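PDB 4GDI: neuraminidase from Influenza A virus, which is a neuraminidase-like glycoprotein with a propeller fold, predicted to release terminal sialic acids although its putative active site has diverged. Local coordinates for residues P167-S172 with T214-D219; A220-L225 with G265-F270. All coordinates share one frame; numbering follows the deposited sequence.

Contact 1. Residues P167-S172 with T214-D219; sequences PNVNQS and TNLWND. With CA (calcium ion), chain R; NAG (2-acetamido-2-deoxy-beta-D-glucopyranose), chain P.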
# COMPACT_ATOMS: atom_id res chain seq x y z
N PRO A 167 -31.26 28.20 9.27
CA PRO A 167 -31.96 26.98 9.71
C PRO A 167 -33.08 26.50 8.79
O PRO A 167 -33.44 25.33 8.87
CB PRO A 167 -32.57 27.40 11.05
CG PRO A 167 -32.67 28.88 10.99
CD PRO A 167 -31.47 29.32 10.20
N ASN A 168 -33.62 27.37 7.96
CA ASN A 168 -34.78 26.99 7.15
C ASN A 168 -34.60 27.21 5.66
O ASN A 168 -34.12 28.26 5.22
CB ASN A 168 -36.01 27.75 7.64
CG ASN A 168 -36.29 27.49 9.10
OD1 ASN A 168 -36.30 28.41 9.92
ND2 ASN A 168 -36.50 26.22 9.45
N VAL A 169 -35.02 26.22 4.88
CA VAL A 169 -34.88 26.29 3.43
C VAL A 169 -35.67 27.45 2.82
O VAL A 169 -35.43 27.80 1.66
CB VAL A 169 -35.32 24.98 2.75
CG1 VAL A 169 -34.54 23.80 3.31
CG2 VAL A 169 -36.82 24.76 2.90
N ASN A 170 -36.60 28.04 3.58
CA ASN A 170 -37.39 29.16 3.07
C ASN A 170 -36.78 30.52 3.39
O ASN A 170 -37.29 31.55 2.97
CB ASN A 170 -38.85 29.10 3.55
CG ASN A 170 -39.00 29.19 5.06
OD1 ASN A 170 -38.10 29.68 5.76
ND2 ASN A 170 -40.15 28.74 5.57
N GLN A 171 -35.66 30.51 4.10
CA GLN A 171 -34.87 31.73 4.24
C GLN A 171 -33.38 31.40 4.34
O GLN A 171 -32.70 31.81 5.29
CB GLN A 171 -35.34 32.56 5.44
CG GLN A 171 -35.61 31.74 6.68
CD GLN A 171 -36.12 32.58 7.83
OE1 GLN A 171 -35.95 33.81 7.85
NE2 GLN A 171 -36.76 31.93 8.80
N SER A 172 -32.87 30.67 3.36
CA SER A 172 -31.47 30.27 3.36
C SER A 172 -30.57 31.38 2.88
O SER A 172 -30.98 32.27 2.13
CB SER A 172 -31.29 29.02 2.49
OG SER A 172 -31.78 29.24 1.18
N THR A 214 -29.70 22.81 -5.92
CA THR A 214 -30.90 22.05 -5.63
C THR A 214 -31.78 22.93 -4.76
O THR A 214 -31.35 23.40 -3.71
CB THR A 214 -30.58 20.75 -4.91
OG1 THR A 214 -29.84 19.89 -5.79
CG2 THR A 214 -31.88 20.01 -4.45
N ASN A 215 -32.99 23.21 -5.22
CA ASN A 215 -33.93 24.02 -4.46
C ASN A 215 -34.85 23.11 -3.65
O ASN A 215 -35.70 22.43 -4.21
CB ASN A 215 -34.76 24.92 -5.39
CG ASN A 215 -35.64 25.91 -4.64
OD1 ASN A 215 -36.11 25.64 -3.54
ND2 ASN A 215 -35.86 27.07 -5.25
N LEU A 216 -34.66 23.10 -2.33
CA LEU A 216 -35.38 22.18 -1.45
C LEU A 216 -36.70 22.79 -0.95
O LEU A 216 -37.46 22.15 -0.21
CB LEU A 216 -34.51 21.85 -0.23
CG LEU A 216 -33.23 21.06 -0.50
CD1 LEU A 216 -32.51 20.77 0.83
CD2 LEU A 216 -33.52 19.77 -1.24
N TRP A 217 -36.96 24.02 -1.37
CA TRP A 217 -38.07 24.80 -0.85
C TRP A 217 -39.26 24.80 -1.81
O TRP A 217 -40.30 24.22 -1.51
CB TRP A 217 -37.59 26.23 -0.62
CG TRP A 217 -38.66 27.19 -0.26
CD1 TRP A 217 -39.91 26.89 0.20
CD2 TRP A 217 -38.59 28.61 -0.34
NE1 TRP A 217 -40.61 28.04 0.43
CE2 TRP A 217 -39.83 29.11 0.11
CE3 TRP A 217 -37.59 29.52 -0.73
CZ2 TRP A 217 -40.10 30.48 0.16
CZ3 TRP A 217 -37.86 30.87 -0.67
CH2 TRP A 217 -39.11 31.34 -0.23
N ASN A 218 -39.09 25.44 -2.96
CA ASN A 218 -40.21 25.72 -3.85
C ASN A 218 -39.89 25.58 -5.34
O ASN A 218 -40.42 26.35 -6.14
CB ASN A 218 -40.67 27.15 -3.60
CG ASN A 218 -39.55 28.16 -3.76
OD1 ASN A 218 -38.43 27.80 -4.15
ND2 ASN A 218 -39.84 29.42 -3.46
N ASP A 219 -39.04 24.63 -5.72
CA ASP A 219 -38.74 24.46 -7.14
C ASP A 219 -38.29 23.06 -7.46
O ASP A 219 -37.48 22.47 -6.75
CB ASP A 219 -37.67 25.46 -7.62
CG ASP A 219 -37.67 25.66 -9.14
OD1 ASP A 219 -38.43 24.99 -9.87
OD2 ASP A 219 -36.88 26.51 -9.61
CA CA R . -36.94 20.81 -5.22
C1 NAG P . -40.03 28.44 6.98
C2 NAG P . -41.04 29.22 7.82
C3 NAG P . -40.86 28.91 9.30
C4 NAG P . -41.08 27.41 9.45
C5 NAG P . -40.01 26.69 8.63
C6 NAG P . -40.05 25.17 8.81
C7 NAG P . -42.06 31.36 7.31
C8 NAG P . -42.26 32.62 8.09
N2 NAG P . -40.96 30.65 7.59
O3 NAG P . -41.77 29.64 10.09
O4 NAG P . -41.05 27.04 10.81
O5 NAG P . -40.11 27.05 7.26
O6 NAG P . -41.21 24.60 8.24
O7 NAG P . -42.88 31.02 6.46
O HOH W 1 -38.49 19.16 -6.08

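Contact 2. Residues A220-L225 with G265-F270; sequences AKRPLL and GGIQGF. With CA (calcium ion), chain R; NO3 (nitrate ion), chain B.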
# COMPACT_ATOMS: atom_id res chain seq x y z
N ALA A 220 -38.81 22.55 -8.58
CA ALA A 220 -38.42 21.26 -9.09
C ALA A 220 -37.52 21.42 -10.32
O ALA A 220 -36.99 20.45 -10.84
CB ALA A 220 -39.67 20.42 -9.44
N LYS A 221 -37.36 22.66 -10.78
CA LYS A 221 -36.27 22.95 -11.71
C LYS A 221 -35.05 23.16 -10.82
O LYS A 221 -35.19 23.40 -9.62
CB LYS A 221 -36.55 24.20 -12.54
CG LYS A 221 -37.33 23.93 -13.83
CD LYS A 221 -37.77 25.24 -14.48
CE LYS A 221 -38.54 24.98 -15.77
NZ LYS A 221 -38.85 26.24 -16.49
N ARG A 222 -33.86 23.05 -11.40
CA ARG A 222 -32.64 23.34 -10.64
C ARG A 222 -32.17 24.72 -11.01
O ARG A 222 -31.96 24.99 -12.19
CB ARG A 222 -31.56 22.31 -10.95
CG ARG A 222 -31.97 20.89 -10.62
CD ARG A 222 -30.84 19.93 -10.92
NE ARG A 222 -31.15 18.56 -10.54
CZ ARG A 222 -31.12 18.10 -9.30
NH1 ARG A 222 -30.82 18.91 -8.30
NH2 ARG A 222 -31.40 16.82 -9.04
N PRO A 223 -32.02 25.60 -10.02
CA PRO A 223 -31.44 26.92 -10.29
C PRO A 223 -29.96 26.79 -10.67
O PRO A 223 -29.26 25.86 -10.24
CB PRO A 223 -31.58 27.65 -8.96
CG PRO A 223 -31.58 26.56 -7.93
CD PRO A 223 -32.24 25.37 -8.58
N LEU A 224 -29.49 27.74 -11.47
CA LEU A 224 -28.12 27.71 -11.96
C LEU A 224 -27.37 28.97 -11.58
O LEU A 224 -27.92 30.07 -11.58
CB LEU A 224 -28.10 27.58 -13.48
CG LEU A 224 -28.82 26.33 -13.97
CD1 LEU A 224 -28.94 26.36 -15.47
CD2 LEU A 224 -28.06 25.08 -13.51
N LEU A 225 -26.09 28.80 -11.29
CA LEU A 225 -25.27 29.93 -10.92
C LEU A 225 -24.09 30.01 -11.89
O LEU A 225 -23.47 29.00 -12.21
CB LEU A 225 -24.78 29.78 -9.48
CG LEU A 225 -23.71 30.75 -8.98
CD1 LEU A 225 -24.23 32.17 -8.82
CD2 LEU A 225 -23.13 30.21 -7.67
N GLY A 265 -38.40 19.72 -1.15
CA GLY A 265 -37.47 18.61 -1.17
C GLY A 265 -36.63 18.60 -2.44
O GLY A 265 -36.71 19.52 -3.27
N GLY A 266 -35.80 17.57 -2.59
CA GLY A 266 -34.95 17.46 -3.75
C GLY A 266 -33.68 16.68 -3.46
O GLY A 266 -33.49 16.14 -2.36
N ILE A 267 -32.82 16.60 -4.46
CA ILE A 267 -31.63 15.78 -4.39
C ILE A 267 -30.54 16.40 -5.26
O ILE A 267 -30.82 16.95 -6.32
CB ILE A 267 -31.95 14.34 -4.81
CG1 ILE A 267 -30.79 13.41 -4.42
CG2 ILE A 267 -32.25 14.29 -6.30
CD1 ILE A 267 -31.10 11.93 -4.53
N GLN A 268 -29.29 16.37 -4.78
CA GLN A 268 -28.17 16.95 -5.52
C GLN A 268 -28.13 16.44 -6.95
O GLN A 268 -28.22 15.24 -7.20
CB GLN A 268 -26.85 16.61 -4.82
CG GLN A 268 -25.62 17.34 -5.37
CD GLN A 268 -24.48 17.34 -4.36
OE1 GLN A 268 -24.39 16.45 -3.52
NE2 GLN A 268 -23.62 18.35 -4.43
N GLY A 269 -27.97 17.37 -7.89
CA GLY A 269 -27.88 17.05 -9.30
C GLY A 269 -27.25 18.16 -10.12
O GLY A 269 -26.95 19.23 -9.60
N PHE A 270 -27.08 17.92 -11.42
CA PHE A 270 -26.31 18.81 -12.28
C PHE A 270 -26.97 19.07 -13.63
O PHE A 270 -27.73 18.24 -14.13
CB PHE A 270 -24.92 18.21 -12.51
CG PHE A 270 -24.92 16.95 -13.34
CD1 PHE A 270 -24.85 17.01 -14.72
CD2 PHE A 270 -24.96 15.70 -12.74
CE1 PHE A 270 -24.83 15.85 -15.49
CE2 PHE A 270 -24.94 14.53 -13.50
CZ PHE A 270 -24.88 14.61 -14.88
CA CA R . -36.94 20.81 -5.22
N NO3 B . -27.97 15.68 -0.87
O1 NO3 B . -26.68 16.05 -1.28
O2 NO3 B . -28.24 15.52 0.50
O3 NO3 B . -28.97 15.45 -1.82
O HOH W 1 -38.49 19.16 -6.08

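Contact 1. Residues P167-S172 with T214-D219
The indole of Trp-217 lies with one face against the backbone and CB of Asn-170. CA of Asn-170 stands 3.8 Å from the centroid of the Trp-217 six-membered ring, 15° off its normal, a CH-pi contact, and Asn-170 CB comes to 3.6 Å from Trp-217 CE2. A chi1 of 173° sets Trp-217 CG beside the carbonyl carbon and extends the indole toward the 167-172 loop. ND2 of Asn-218, held by a hydrogen bond to Gly-194 O, lies over the opposite face. Beside the ring, Val-169 uses both branches: its CG2 meets Trp-217 CB at 3.9 Å and its CG1 meets Leu-216 CB at 4.0 Å, valine and leucine crossing at about a right angle. Both segments lie in loops linking the second and third strands of consecutive propeller blades. Within 214-219, where backbone oxygens of Asn-215 and Asp-219 bind the calcium ion, Asn-215 OD1 accepts the Trp-217 N-H (2.8 Å from N) in the carbonyl plane, an Asx turn, and that of Asn-218 from above the plane, an Asx motif. Asparagine suits this bend because Asn-215 ND2 also donates to Asn-218 OD1 at 2.9 Å. The amide of Asn-170 carries on past the ring, its ND2 bonded to C1 of an N-acetylglucosamine.

Contact 2. Residues A220-L225 with G265-F270
Arg-222 reaches across to the loop 265-270 and grips the backbone carbonyl of Ile-267. Its CB already points toward that loop, and chi2 (-178°) and chi3 (177°) keep the chain extended as far as NE. Arg-222 CD passes 4.1 Å from the carbonyl carbon of Gly-269, and Arg-222 NE lies 3.8 Å from Gly-269 CA. A turn at chi4 (-78°) then lays the guanidinium flat against this glycine: Arg-222 CZ is 3.4 Å from Gly-269 CA, which sits over the centre of the group. Glycine suits the place because no side chain intervenes between its backbone and the flat cation. At the tip of the arginine, NH1 and NH2 both donate to Ile-267 O, each at 2.8 Å. The oxygen lies close to the guanidinium plane, at the end of the group, so one carbonyl takes two donors. These paired bonds hold the end of the group at the carbonyl, while Gly-269 against one face limits its rotation, and the positive charge would probably polarise the carbonyl. Arg-222 NH2 also touches CG2 of Ile-267 at 3.8 Å.

Next to Ile-267, the N-H of Gln-268 binds a nitrate, probably from the crystallisation liquor, which Arg-320 also holds. Further back, Gly-265 belongs to the calcium site. The chain contains no helix, and the surroundings are strands and loops of the propeller. Arg-222 stands just before strand 224-228 and leans on Thr-212 of strand 208-214, whereas Ile-267 and Phe-270 rest on Arg-320 and Ser-321 of strand 317-324.

From the N terminus, the chain first passes through 167-172 in the blade that runs from strand 153-155 to strand 183-189, then crosses into the next blade, where 214-219 closes contact 1 across 41 intervening residues. Contact 2 opens at once with 220-225 and closes at 265-270, beyond strand 233-236. The two loops therefore run in series, neither nested nor crossed. Calcium joins them: contact 1 supplies two of its backbone oxygens and contact 2 a third, that of Gly-265, with Gly-263 and Asp-245 completing the protein ligands. A probable hydrogen bond between Leu-216 O and Gly-265 N adds a direct tie. Together they connect two neighbouring blades with the long loop leading to strand 277-281.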